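Local structure of D-alanyl-D-alanine carboxypeptidase (Vibrio cholerae, 5TR7) at residues Y43-E48 / G52-N57; D58-S63 / S88-G93; K193-D198 / K242-G247; V213-E218 / R222-V227. The protein probably removes the C-terminal D-alanine from peptidoglycan peptide precursors, as a serine-type D-alanyl-D-alanine carboxypeptidase of the penicillin-binding protein family. All blocks are in the same frame, centred on the assembly; numbering follows the deposited sequence.

In the fold
Interactions 1 and 2 lie in the mainly helical part of the fold and touch each other, for instance where Ile-45 packs on Asn-91. Interactions 3 and 4 belong to the five-stranded antiparallel sheet and helix 233-251, and are joined by the Asp-198 to Arg-222 salt bridge; the centres of interactions 2 and 3 are about 33 Å apart. Chemistry follows the elements joined as much as burial. Interaction 2 is a buried, wholly apolar contact, and interaction 4 a buried one rich in main-chain hydrogen bonds. Interaction 1 combines a polar, solvent-side helix end with buried isoleucines, whereas interaction 3 relies on a partly exposed methionine reaching from an outermost strand to the helix.

Interaction 1 (Y43-E48 / G52-N57); sequences YVIGQE and GNISLN
A Schellman motif ends helix 37-50 here, and its characteristic long bond joins the two segments: Asn-53 N donates to Glu-48 O at 3.0 Å. Gly-52 allows the turn by adopting a positive phi of 80°, at which a side chain would press on the preceding carbonyl oxygen. The residue that closes the backbone turn then binds the same glutamate a second time. Asn-53 ND2 donates to Glu-48 OE1 over 2.6 Å, with the oxygen close to the amide plane of Asn-53 but the donor standing 36° above the carboxylate plane. A bend in the Glu-48 chain at chi2 (-64°) folds the carboxylate back toward the loop instead of letting it run straight out from the helix. On the inner side the contact turns apolar. Ile-54 CG1 lies 4.0 Å from Glu-48 CB, Ile-54 CD1 reaches Ile-45 CG2 at 4.4 Å, and Met-106 of helix 100-111 touches both isoleucines. Further along, Asn-57 N donates to Ser-55 OG at 3.0 Å, an ST turn that shapes the chain ahead of strand 59-61. The start of the same helix carries Lys-38, the predicted proton acceptor. Ile-54 thus packs back on the helix through Glu-48 CB and Ile-45, while the short bond from the Asn-53 side-chain amide is consistent with a charged Glu-48 carboxylate.

Interaction 2 (D58-S63 / S88-G93); sequences DDVVIS and SDLNRG
Asp-58 OD2, two residues ahead of the Val-60 side chain that meets Leu-90, is gripped by two donors, Ser-55 N and His-109 NE2. The histidine also packs on Val-60, so the polar anchor and the apolar contact share a neighbour. Across the segments the touching is entirely between aliphatic groups. Leu-90 CD1 sits against the branch point of the valine, 3.6 Å from Val-60 CB. The two valine methyls lie about as near, Val-60 CG2 at 3.7 Å and Val-60 CG1 at 3.8 Å from that Leu-90 CD1, so one methyl faces the whole fork. In Leu-90, chi1 (-75°) aims CG at the strand and chi2 (175°) divides the two methyls between Val-60 and Ile-62, whose CD1 reaches over to within 4.3 Å of Leu-90 CD2. In fold terms, helix 87-95 is laid over the small antiparallel sheet of strands 59-61 and 84-86, whose second strand runs directly into it; the helix is followed by Ser-98, a predicted active-site residue. Met-106 and Ala-102 of helix 100-111 also touch Leu-90, and Ala-105 touches Ile-62.

Interaction 3 (K193-D198 / K242-G247); sequences KSMNVD and KLLSYG
Met-195 reaches from the loop before outermost strand 196-205 to Leu-244 and Ser-245 on helix 233-251, which covers one face of the five-stranded sheet of the beta-lactamase-like (penicillin-binding protein) domain. Closeness and burial do not coincide in this contact. Its tightest spot is on the more open side, where the partly exposed methionine meets the partly exposed serine. The chi2 torsion of Met-195, at -142°, lies off a staggered position and swings the thioether across the gap. Its terminal CE then comes within 3.7 Å of Leu-244 CB, and SD lies 4.1 Å from the same CB. The buried side is looser by distance: Val-197 CG2 comes no nearer than 4.5 Å to Leu-244 CD1. There the leucine, its CG anti to the carbonyl carbon (chi1 -70°), is directed at the sheet, where it touches Leu-223 and Ala-225 of strand 221-230. Next to Val-197 in the chain, Asn-196 O pairs with Thr-217 N of the adjacent strand. Ser-245 OG, hydrogen-bonded to Lys-241 O one turn back along the helix, has Met-195 CE against it at 3.2 Å.

Interaction 4 (V213-E218 / R222-V227); sequences VSSATE and RLVAVV
Main-chain hydrogen bonds come first: Ser-214 and Ala-225 form an antiparallel hydrogen-bonded pair in which Ser-214 N donates to Ala-225 O at 2.7 Å. The return bond, from Ala-225 N to Ser-214 O, measures 2.8 Å. Ala-216 and Leu-223 repeat the pattern, with Leu-223 N donating to Ala-216 O at 3.0 Å. Side-chain polar bonds centre on Ser-215. Its OG, anti to the backbone N (chi1 -174°), donates to Leu-223 O at 2.9 Å, a carbonyl that also accepts from Ala-216 N. The same OG accepts from Arg-222 NH2 at 2.7 Å, lying almost in the guanidinium plane. A bend at chi3 (-79°) carries the guanidinium across strand 209-218, so that NH1 reaches Asp-198 on strand 196-205 in a salt bridge; these bonds should hold the flat group against rotation. The two strands are the arms of the beta hairpin 209-218 and 221-230, inside the five-stranded sheet, and Val-213 stands near Lys-201, a predicted substrate-binding residue. A methyl covers the cation on the sheet face turned toward helix 150-163: Thr-217 CG2 sits over the centre of one face of the Arg-222 guanidinium, 3.5 Å from its CZ. Apolar contact on this face belongs to the valines at the far end, where Val-213 and Val-226 lie side by side, with Val-213 CG1 and Val-226 CG2 4.1 Å apart.

Interaction 1 (Y43-E48 / G52-N57)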
loop_
_atom_site.group_PDB
_atom_site.type_symbol
_atom_site.label_atom_id
_atom_site.label_comp_id
_atom_site.label_asym_id
_atom_site.label_seq_id
_atom_site.Cartn_x
_atom_site.Cartn_y
_atom_site.Cartn_z
ATOM N N TYR A 43 3.920 -3.355 -6.028
ATOM C CA TYR A 43 3.416 -4.423 -6.878
ATOM C C TYR A 43 4.328 -4.521 -8.096
ATOM O O TYR A 43 4.791 -5.619 -8.453
ATOM C CB TYR A 43 1.929 -4.228 -7.275
ATOM C CG TYR A 43 1.386 -5.381 -8.125
ATOM C CD1 TYR A 43 1.558 -5.380 -9.488
ATOM C CD2 TYR A 43 0.724 -6.482 -7.555
ATOM C CE1 TYR A 43 1.160 -6.460 -10.260
ATOM C CE2 TYR A 43 0.280 -7.548 -8.341
ATOM C CZ TYR A 43 0.506 -7.546 -9.690
ATOM O OH TYR A 43 0.095 -8.591 -10.456
ATOM N N VAL A 44 4.586 -3.389 -8.752
ATOM C CA VAL A 44 5.470 -3.384 -9.925
ATOM C C VAL A 44 6.872 -3.884 -9.557
ATOM O O VAL A 44 7.454 -4.735 -10.239
ATOM C CB VAL A 44 5.569 -1.972 -10.567
ATOM C CG1 VAL A 44 6.498 -1.993 -11.781
ATOM C CG2 VAL A 44 4.189 -1.487 -11.004
ATOM N N ILE A 45 7.398 -3.394 -8.433
ATOM C CA ILE A 45 8.718 -3.869 -7.959
ATOM C C ILE A 45 8.702 -5.411 -7.763
ATOM O O ILE A 45 9.608 -6.110 -8.144
ATOM C CB ILE A 45 9.106 -3.161 -6.666
ATOM C CG1 ILE A 45 9.377 -1.682 -6.952
ATOM C CG2 ILE A 45 10.302 -3.818 -5.989
ATOM C CD1 ILE A 45 9.438 -0.860 -5.640
ATOM N N GLY A 46 7.629 -5.935 -7.219
ATOM C CA GLY A 46 7.494 -7.385 -6.959
ATOM C C GLY A 46 7.523 -8.161 -8.269
ATOM O O GLY A 46 8.210 -9.192 -8.394
ATOM N N GLN A 47 6.835 -7.640 -9.271
ATOM C CA GLN A 47 6.879 -8.315 -10.550
ATOM C C GLN A 47 8.262 -8.300 -11.148
ATOM O O GLN A 47 8.716 -9.333 -11.679
ATOM C CB GLN A 47 5.859 -7.732 -11.493
ATOM C CG GLN A 47 4.400 -8.094 -11.129
ATOM C CD GLN A 47 4.048 -9.511 -11.468
ATOM O OE1 GLN A 47 4.898 -10.254 -11.886
ATOM N NE2 GLN A 47 2.786 -9.880 -11.340
ATOM N N GLU A 48 8.975 -7.167 -11.027
ATOM C CA GLU A 48 10.309 -7.066 -11.583
ATOM C C GLU A 48 11.264 -8.009 -10.899
ATOM O O GLU A 48 12.129 -8.586 -11.557
ATOM C CB GLU A 48 10.860 -5.627 -11.554
ATOM C CG GLU A 48 10.081 -4.617 -12.376
ATOM C CD GLU A 48 10.102 -4.922 -13.865
ATOM O OE1 GLU A 48 11.153 -5.263 -14.421
ATOM O OE2 GLU A 48 9.058 -4.811 -14.501
ATOM N N GLY A 52 13.193 -11.523 -12.398
ATOM C CA GLY A 52 14.650 -11.419 -12.524
ATOM C C GLY A 52 15.187 -10.167 -13.226
ATOM O O GLY A 52 16.333 -10.132 -13.536
ATOM N N ASN A 53 14.392 -9.116 -13.426
ATOM C CA ASN A 53 14.920 -7.894 -14.080
ATOM C C ASN A 53 15.721 -7.070 -13.132
ATOM O O ASN A 53 16.560 -6.310 -13.569
ATOM C CB ASN A 53 13.804 -7.028 -14.641
ATOM C CG ASN A 53 12.974 -7.747 -15.672
ATOM O OD1 ASN A 53 13.344 -8.762 -16.168
ATOM N ND2 ASN A 53 11.795 -7.252 -15.908
ATOM N N ILE A 54 15.417 -7.162 -11.835
ATOM C CA ILE A 54 16.270 -6.528 -10.825
ATOM C C ILE A 54 16.506 -7.572 -9.737
ATOM O O ILE A 54 15.726 -8.492 -9.606
ATOM C CB ILE A 54 15.613 -5.270 -10.182
ATOM C CG1 ILE A 54 14.275 -5.626 -9.520
ATOM C CG2 ILE A 54 15.448 -4.182 -11.227
ATOM C CD1 ILE A 54 13.633 -4.489 -8.758
ATOM N N SER A 55 17.580 -7.438 -8.974
ATOM C CA SER A 55 17.859 -8.311 -7.833
ATOM C C SER A 55 17.761 -7.482 -6.520
ATOM O O SER A 55 18.111 -6.326 -6.468
ATOM C CB SER A 55 19.274 -8.835 -7.892
ATOM O OG SER A 55 19.666 -9.426 -6.627
ATOM N N LEU A 56 17.382 -8.156 -5.461
ATOM C CA LEU A 56 17.318 -7.599 -4.143
ATOM C C LEU A 56 18.723 -7.132 -3.651
ATOM O O LEU A 56 18.820 -6.260 -2.812
ATOM C CB LEU A 56 16.754 -8.654 -3.203
ATOM C CG LEU A 56 15.339 -9.107 -3.452
ATOM C CD1 LEU A 56 14.944 -10.155 -2.468
ATOM C CD2 LEU A 56 14.372 -7.921 -3.343
ATOM N N ASN A 57 19.784 -7.682 -4.239
ATOM C CA ASN A 57 21.176 -7.350 -3.897
ATOM C C ASN A 57 21.769 -6.207 -4.750
ATOM O O ASN A 57 22.903 -5.804 -4.500
ATOM C CB ASN A 57 22.089 -8.587 -3.996
ATOM C CG ASN A 57 21.768 -9.660 -2.944
ATOM O OD1 ASN A 57 21.393 -9.356 -1.832
ATOM N ND2 ASN A 57 21.966 -10.943 -3.297
#

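Interaction 2 (D58-S63 / S88-G93)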
loop_
_atom_site.group_PDB
_atom_site.type_symbol
_atom_site.label_atom_id
_atom_site.label_comp_id
_atom_site.label_asym_id
_atom_site.label_seq_id
_atom_site.Cartn_x
_atom_site.Cartn_y
_atom_site.Cartn_z
ATOM N N ASP A 58 21.034 -5.657 -5.725
ATOM C CA ASP A 58 21.577 -4.520 -6.498
ATOM C C ASP A 58 21.729 -3.304 -5.646
ATOM O O ASP A 58 20.935 -3.067 -4.718
ATOM C CB ASP A 58 20.612 -4.025 -7.609
ATOM C CG ASP A 58 20.307 -5.050 -8.638
ATOM O OD1 ASP A 58 21.181 -5.911 -8.878
ATOM O OD2 ASP A 58 19.184 -4.991 -9.208
ATOM N N ASP A 59 22.732 -2.517 -5.996
ATOM C CA ASP A 59 23.026 -1.267 -5.380
ATOM C C ASP A 59 22.301 -0.234 -6.228
ATOM O O ASP A 59 22.510 -0.127 -7.411
ATOM C CB ASP A 59 24.531 -1.025 -5.430
ATOM C CG ASP A 59 25.298 -2.049 -4.659
ATOM O OD1 ASP A 59 25.024 -2.283 -3.478
ATOM O OD2 ASP A 59 26.196 -2.625 -5.228
ATOM N N VAL A 60 21.449 0.540 -5.619
ATOM C CA VAL A 60 20.720 1.515 -6.357
ATOM C C VAL A 60 21.264 2.886 -6.135
ATOM O O VAL A 60 21.435 3.305 -4.998
ATOM C CB VAL A 60 19.234 1.537 -5.906
ATOM C CG1 VAL A 60 18.444 2.485 -6.800
ATOM C CG2 VAL A 60 18.627 0.143 -5.984
ATOM N N VAL A 61 21.459 3.606 -7.226
ATOM C CA VAL A 61 21.902 4.989 -7.203
ATOM C C VAL A 61 20.762 5.871 -6.675
ATOM O O VAL A 61 19.595 5.724 -7.056
ATOM C CB VAL A 61 22.158 5.505 -8.613
ATOM C CG1 VAL A 61 22.605 6.964 -8.575
ATOM C CG2 VAL A 61 23.214 4.664 -9.307
ATOM N N ILE A 62 21.101 6.793 -5.790
ATOM C CA ILE A 62 20.143 7.705 -5.272
ATOM C C ILE A 62 20.383 9.003 -6.016
ATOM O O ILE A 62 21.423 9.600 -5.865
ATOM C CB ILE A 62 20.342 7.903 -3.771
ATOM C CG1 ILE A 62 20.334 6.565 -3.049
ATOM C CG2 ILE A 62 19.326 8.893 -3.259
ATOM C CD1 ILE A 62 19.094 5.702 -3.305
ATOM N N SER A 63 19.421 9.426 -6.824
ATOM C CA SER A 63 19.574 10.663 -7.645
ATOM C C SER A 63 19.052 11.882 -6.886
ATOM O O SER A 63 18.498 11.763 -5.762
ATOM C CB SER A 63 18.743 10.573 -8.905
ATOM O OG SER A 63 17.352 10.752 -8.580
ATOM N N SER A 88 16.575 -4.407 -1.540
ATOM C CA SER A 88 15.769 -4.862 -0.395
ATOM C C SER A 88 15.520 -3.799 0.647
ATOM O O SER A 88 14.452 -3.709 1.170
ATOM C CB SER A 88 16.341 -6.109 0.269
ATOM O OG SER A 88 17.574 -5.832 0.818
ATOM N N ASP A 89 16.476 -2.916 0.856
ATOM C CA ASP A 89 16.401 -1.877 1.831
ATOM C C ASP A 89 15.458 -0.782 1.339
ATOM O O ASP A 89 14.613 -0.295 2.107
ATOM C CB ASP A 89 17.784 -1.352 2.145
ATOM C CG ASP A 89 18.623 -2.324 2.900
ATOM O OD1 ASP A 89 18.088 -2.871 3.901
ATOM O OD2 ASP A 89 19.844 -2.463 2.571
ATOM N N LEU A 90 15.576 -0.384 0.079
ATOM C CA LEU A 90 14.647 0.603 -0.440
ATOM C C LEU A 90 13.181 0.099 -0.366
ATOM O O LEU A 90 12.236 0.865 -0.085
ATOM C CB LEU A 90 14.995 0.972 -1.895
ATOM C CG LEU A 90 16.220 1.892 -2.065
ATOM C CD1 LEU A 90 16.514 2.069 -3.569
ATOM C CD2 LEU A 90 16.058 3.265 -1.404
ATOM N N ASN A 91 13.006 -1.181 -0.704
ATOM C CA ASN A 91 11.698 -1.829 -0.629
ATOM C C ASN A 91 11.039 -1.717 0.716
ATOM O O ASN A 91 9.885 -1.387 0.818
ATOM C CB ASN A 91 11.881 -3.278 -0.947
ATOM C CG ASN A 91 11.356 -3.597 -2.219
ATOM O OD1 ASN A 91 12.060 -3.654 -3.228
ATOM N ND2 ASN A 91 10.055 -3.730 -2.232
ATOM N N ARG A 92 11.794 -2.062 1.743
ATOM C CA ARG A 92 11.320 -1.890 3.121
ATOM C C ARG A 92 11.086 -0.449 3.453
ATOM O O ARG A 92 10.163 -0.125 4.173
ATOM C CB ARG A 92 12.257 -2.538 4.110
ATOM C CG ARG A 92 12.242 -4.013 3.938
ATOM C CD ARG A 92 13.193 -4.759 4.840
ATOM N NE ARG A 92 12.778 -6.148 4.809
ATOM C CZ ARG A 92 12.943 -6.960 3.755
ATOM N NH1 ARG A 92 13.572 -6.565 2.655
ATOM N NH2 ARG A 92 12.496 -8.201 3.832
ATOM N N GLY A 93 11.898 0.443 2.933
ATOM C CA GLY A 93 11.603 1.870 3.188
ATOM C C GLY A 93 10.258 2.286 2.630
ATOM O O GLY A 93 9.477 3.074 3.219
#

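Interaction 3 (K193-D198 / K242-G247)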
loop_
_atom_site.group_PDB
_atom_site.type_symbol
_atom_site.label_atom_id
_atom_site.label_comp_id
_atom_site.label_asym_id
_atom_site.label_seq_id
_atom_site.Cartn_x
_atom_site.Cartn_y
_atom_site.Cartn_z
ATOM N N LYS A 193 -3.354 -9.165 19.009
ATOM C CA LYS A 193 -3.209 -10.585 19.326
ATOM C C LYS A 193 -4.404 -11.472 19.044
ATOM O O LYS A 193 -4.233 -12.674 18.891
ATOM C CB LYS A 193 -2.791 -10.677 20.804
ATOM C CG LYS A 193 -1.328 -10.225 20.917
ATOM C CD LYS A 193 -0.981 -9.633 22.264
ATOM C CE LYS A 193 -1.582 -8.225 22.370
ATOM N NZ LYS A 193 -1.424 -7.613 23.726
ATOM N N SER A 194 -5.616 -10.922 19.109
ATOM C CA SER A 194 -6.832 -11.673 18.813
ATOM C C SER A 194 -7.002 -11.980 17.314
ATOM O O SER A 194 -7.820 -12.814 16.970
ATOM C CB SER A 194 -8.101 -10.949 19.321
ATOM O OG SER A 194 -8.333 -9.702 18.673
ATOM N N MET A 195 -6.284 -11.298 16.437
ATOM C CA MET A 195 -6.454 -11.444 14.969
ATOM C C MET A 195 -5.140 -11.671 14.244
ATOM O O MET A 195 -4.095 -11.284 14.721
ATOM C CB MET A 195 -7.067 -10.205 14.322
ATOM C CG MET A 195 -8.573 -10.135 14.225
ATOM S SD MET A 195 -9.131 -9.371 12.610
ATOM C CE MET A 195 -10.926 -9.408 12.960
ATOM N N ASN A 196 -5.210 -12.311 13.079
ATOM C CA ASN A 196 -4.045 -12.555 12.251
ATOM C C ASN A 196 -4.093 -11.618 11.031
ATOM O O ASN A 196 -4.440 -12.008 9.926
ATOM C CB ASN A 196 -3.953 -14.026 11.845
ATOM C CG ASN A 196 -4.056 -15.000 13.068
ATOM O OD1 ASN A 196 -3.041 -15.516 13.596
ATOM N ND2 ASN A 196 -5.300 -15.189 13.579
ATOM N N VAL A 197 -3.782 -10.360 11.280
ATOM C CA VAL A 197 -3.682 -9.310 10.286
ATOM C C VAL A 197 -2.238 -9.274 9.857
ATOM O O VAL A 197 -1.333 -9.100 10.676
ATOM C CB VAL A 197 -4.021 -7.967 10.904
ATOM C CG1 VAL A 197 -3.893 -6.875 9.864
ATOM C CG2 VAL A 197 -5.442 -8.007 11.461
ATOM N N ASP A 198 -1.987 -9.478 8.571
ATOM C CA ASP A 198 -0.632 -9.514 8.063
ATOM C C ASP A 198 -0.379 -8.465 6.941
ATOM O O ASP A 198 0.589 -8.551 6.219
ATOM C CB ASP A 198 -0.307 -10.976 7.639
ATOM C CG ASP A 198 -1.189 -11.469 6.503
ATOM O OD1 ASP A 198 -2.022 -10.664 5.993
ATOM O OD2 ASP A 198 -1.063 -12.678 6.140
ATOM N N LYS A 242 -13.674 -4.115 12.944
ATOM C CA LYS A 242 -15.112 -4.451 12.901
ATOM C C LYS A 242 -15.432 -5.027 11.547
ATOM O O LYS A 242 -16.097 -6.032 11.447
ATOM C CB LYS A 242 -16.059 -3.264 13.070
ATOM C CG LYS A 242 -16.131 -2.665 14.430
ATOM C CD LYS A 242 -16.855 -1.308 14.417
ATOM C CE LYS A 242 -16.660 -0.697 15.797
ATOM N NZ LYS A 242 -16.875 0.775 15.806
ATOM N N LEU A 243 -14.984 -4.358 10.516
ATOM C CA LEU A 243 -15.257 -4.800 9.187
ATOM C C LEU A 243 -14.779 -6.205 9.013
ATOM O O LEU A 243 -15.491 -7.020 8.531
ATOM C CB LEU A 243 -14.595 -3.876 8.196
ATOM C CG LEU A 243 -15.170 -3.815 6.805
ATOM C CD1 LEU A 243 -16.676 -3.800 6.805
ATOM C CD2 LEU A 243 -14.618 -2.622 6.079
ATOM N N LEU A 244 -13.564 -6.485 9.433
ATOM C CA LEU A 244 -12.991 -7.827 9.282
ATOM C C LEU A 244 -13.732 -8.873 10.118
ATOM O O LEU A 244 -14.012 -9.963 9.606
ATOM C CB LEU A 244 -11.496 -7.847 9.620
ATOM C CG LEU A 244 -10.565 -7.147 8.643
ATOM C CD1 LEU A 244 -9.210 -6.873 9.289
ATOM C CD2 LEU A 244 -10.369 -7.924 7.366
ATOM N N SER A 245 -14.038 -8.588 11.386
ATOM C CA SER A 245 -14.762 -9.559 12.226
ATOM C C SER A 245 -16.095 -9.915 11.622
ATOM O O SER A 245 -16.506 -11.068 11.671
ATOM C CB SER A 245 -15.029 -9.039 13.632
ATOM O OG SER A 245 -13.814 -8.703 14.195
ATOM N N TYR A 246 -16.785 -8.921 11.082
ATOM C CA TYR A 246 -18.047 -9.181 10.435
ATOM C C TYR A 246 -17.842 -10.185 9.278
ATOM O O TYR A 246 -18.580 -11.115 9.117
ATOM C CB TYR A 246 -18.633 -7.863 9.895
ATOM C CG TYR A 246 -19.768 -8.064 8.936
ATOM C CD1 TYR A 246 -21.068 -8.387 9.406
ATOM C CD2 TYR A 246 -19.573 -7.939 7.596
ATOM C CE1 TYR A 246 -22.141 -8.603 8.529
ATOM C CE2 TYR A 246 -20.636 -8.098 6.688
ATOM C CZ TYR A 246 -21.896 -8.464 7.149
ATOM O OH TYR A 246 -22.875 -8.635 6.210
ATOM N N GLY A 247 -16.805 -10.020 8.512
ATOM C CA GLY A 247 -16.569 -10.928 7.375
ATOM C C GLY A 247 -16.318 -12.355 7.862
ATOM O O GLY A 247 -16.775 -13.306 7.238
#

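Interaction 4 (V213-E218 / R222-V227)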
loop_
_atom_site.group_PDB
_atom_site.type_symbol
_atom_site.label_atom_id
_atom_site.label_comp_id
_atom_site.label_asym_id
_atom_site.label_seq_id
_atom_site.Cartn_x
_atom_site.Cartn_y
_atom_site.Cartn_z
ATOM N N VAL A 213 -5.720 -0.279 4.161
ATOM C CA VAL A 213 -6.011 -1.471 3.347
ATOM C C VAL A 213 -5.492 -2.599 4.224
ATOM O O VAL A 213 -4.303 -2.651 4.473
ATOM C CB VAL A 213 -5.334 -1.490 1.992
ATOM C CG1 VAL A 213 -5.690 -2.746 1.234
ATOM C CG2 VAL A 213 -5.848 -0.362 1.201
ATOM N N SER A 214 -6.361 -3.495 4.687
ATOM C CA SER A 214 -5.920 -4.572 5.539
ATOM C C SER A 214 -6.270 -5.933 4.979
ATOM O O SER A 214 -7.098 -6.009 4.114
ATOM C CB SER A 214 -6.558 -4.422 6.935
ATOM O OG SER A 214 -7.982 -4.390 6.824
ATOM N N SER A 215 -5.593 -6.992 5.464
ATOM C CA SER A 215 -5.927 -8.333 5.126
ATOM C C SER A 215 -5.684 -9.167 6.371
ATOM O O SER A 215 -4.765 -8.896 7.094
ATOM C CB SER A 215 -5.114 -8.878 3.927
ATOM O OG SER A 215 -5.568 -10.166 3.545
ATOM N N ALA A 216 -6.468 -10.227 6.553
ATOM C CA ALA A 216 -6.345 -11.090 7.694
ATOM C C ALA A 216 -6.831 -12.445 7.367
ATOM O O ALA A 216 -7.596 -12.626 6.408
ATOM C CB ALA A 216 -7.194 -10.520 8.868
ATOM N N THR A 217 -6.396 -13.401 8.187
ATOM C CA THR A 217 -6.827 -14.771 8.042
ATOM C C THR A 217 -7.386 -15.285 9.365
ATOM O O THR A 217 -7.064 -14.775 10.445
ATOM C CB THR A 217 -5.711 -15.718 7.599
ATOM O OG1 THR A 217 -4.667 -15.711 8.546
ATOM C CG2 THR A 217 -5.138 -15.327 6.245
ATOM N N GLU A 218 -8.237 -16.302 9.249
ATOM C CA GLU A 218 -8.879 -16.993 10.410
ATOM C C GLU A 218 -9.365 -18.313 9.823
ATOM O O GLU A 218 -10.173 -18.352 8.890
ATOM C CB GLU A 218 -10.018 -16.161 11.049
ATOM C CG GLU A 218 -10.633 -16.813 12.284
ATOM C CD GLU A 218 -11.934 -16.160 12.796
ATOM O OE1 GLU A 218 -12.979 -16.873 12.790
ATOM O OE2 GLU A 218 -11.940 -14.957 13.172
ATOM N N ARG A 222 -9.693 -15.801 4.296
ATOM C CA ARG A 222 -8.851 -14.641 4.119
ATOM C C ARG A 222 -9.716 -13.549 3.578
ATOM O O ARG A 222 -10.495 -13.749 2.598
ATOM C CB ARG A 222 -7.634 -14.820 3.243
ATOM C CG ARG A 222 -6.842 -13.493 3.103
ATOM C CD ARG A 222 -5.604 -13.545 2.213
ATOM N NE ARG A 222 -4.421 -14.133 2.852
ATOM C CZ ARG A 222 -3.613 -13.501 3.673
ATOM N NH1 ARG A 222 -2.612 -14.142 4.154
ATOM N NH2 ARG A 222 -3.836 -12.231 4.078
ATOM N N LEU A 223 -9.613 -12.396 4.240
ATOM C CA LEU A 223 -10.371 -11.239 3.820
ATOM C C LEU A 223 -9.467 -10.103 3.511
ATOM O O LEU A 223 -8.398 -10.023 4.061
ATOM C CB LEU A 223 -11.294 -10.777 4.931
ATOM C CG LEU A 223 -12.325 -11.779 5.456
ATOM C CD1 LEU A 223 -12.916 -11.251 6.793
ATOM C CD2 LEU A 223 -13.414 -12.000 4.392
ATOM N N VAL A 224 -9.921 -9.228 2.617
ATOM C CA VAL A 224 -9.231 -7.986 2.306
ATOM C C VAL A 224 -10.241 -6.880 2.610
ATOM O O VAL A 224 -11.374 -6.938 2.140
ATOM C CB VAL A 224 -8.808 -7.918 0.851
ATOM C CG1 VAL A 224 -8.191 -6.565 0.561
ATOM C CG2 VAL A 224 -7.782 -8.985 0.565
ATOM N N ALA A 225 -9.846 -5.905 3.402
ATOM C CA ALA A 225 -10.699 -4.750 3.721
ATOM C C ALA A 225 -10.016 -3.429 3.425
ATOM O O ALA A 225 -8.782 -3.304 3.488
ATOM C CB ALA A 225 -11.102 -4.766 5.187
ATOM N N VAL A 226 -10.810 -2.488 2.953
ATOM C CA VAL A 226 -10.294 -1.156 2.677
ATOM C C VAL A 226 -11.217 -0.180 3.407
ATOM O O VAL A 226 -12.453 -0.264 3.295
ATOM C CB VAL A 226 -10.363 -0.848 1.167
ATOM C CG1 VAL A 226 -9.877 0.545 0.886
ATOM C CG2 VAL A 226 -9.580 -1.877 0.398
ATOM N N VAL A 227 -10.622 0.721 4.166
ATOM C CA VAL A 227 -11.404 1.757 4.908
ATOM C C VAL A 227 -10.770 3.081 4.550
ATOM O O VAL A 227 -9.585 3.240 4.646
ATOM C CB VAL A 227 -11.424 1.454 6.423
ATOM C CG1 VAL A 227 -12.141 2.514 7.199
ATOM C CG2 VAL A 227 -12.164 0.138 6.646
#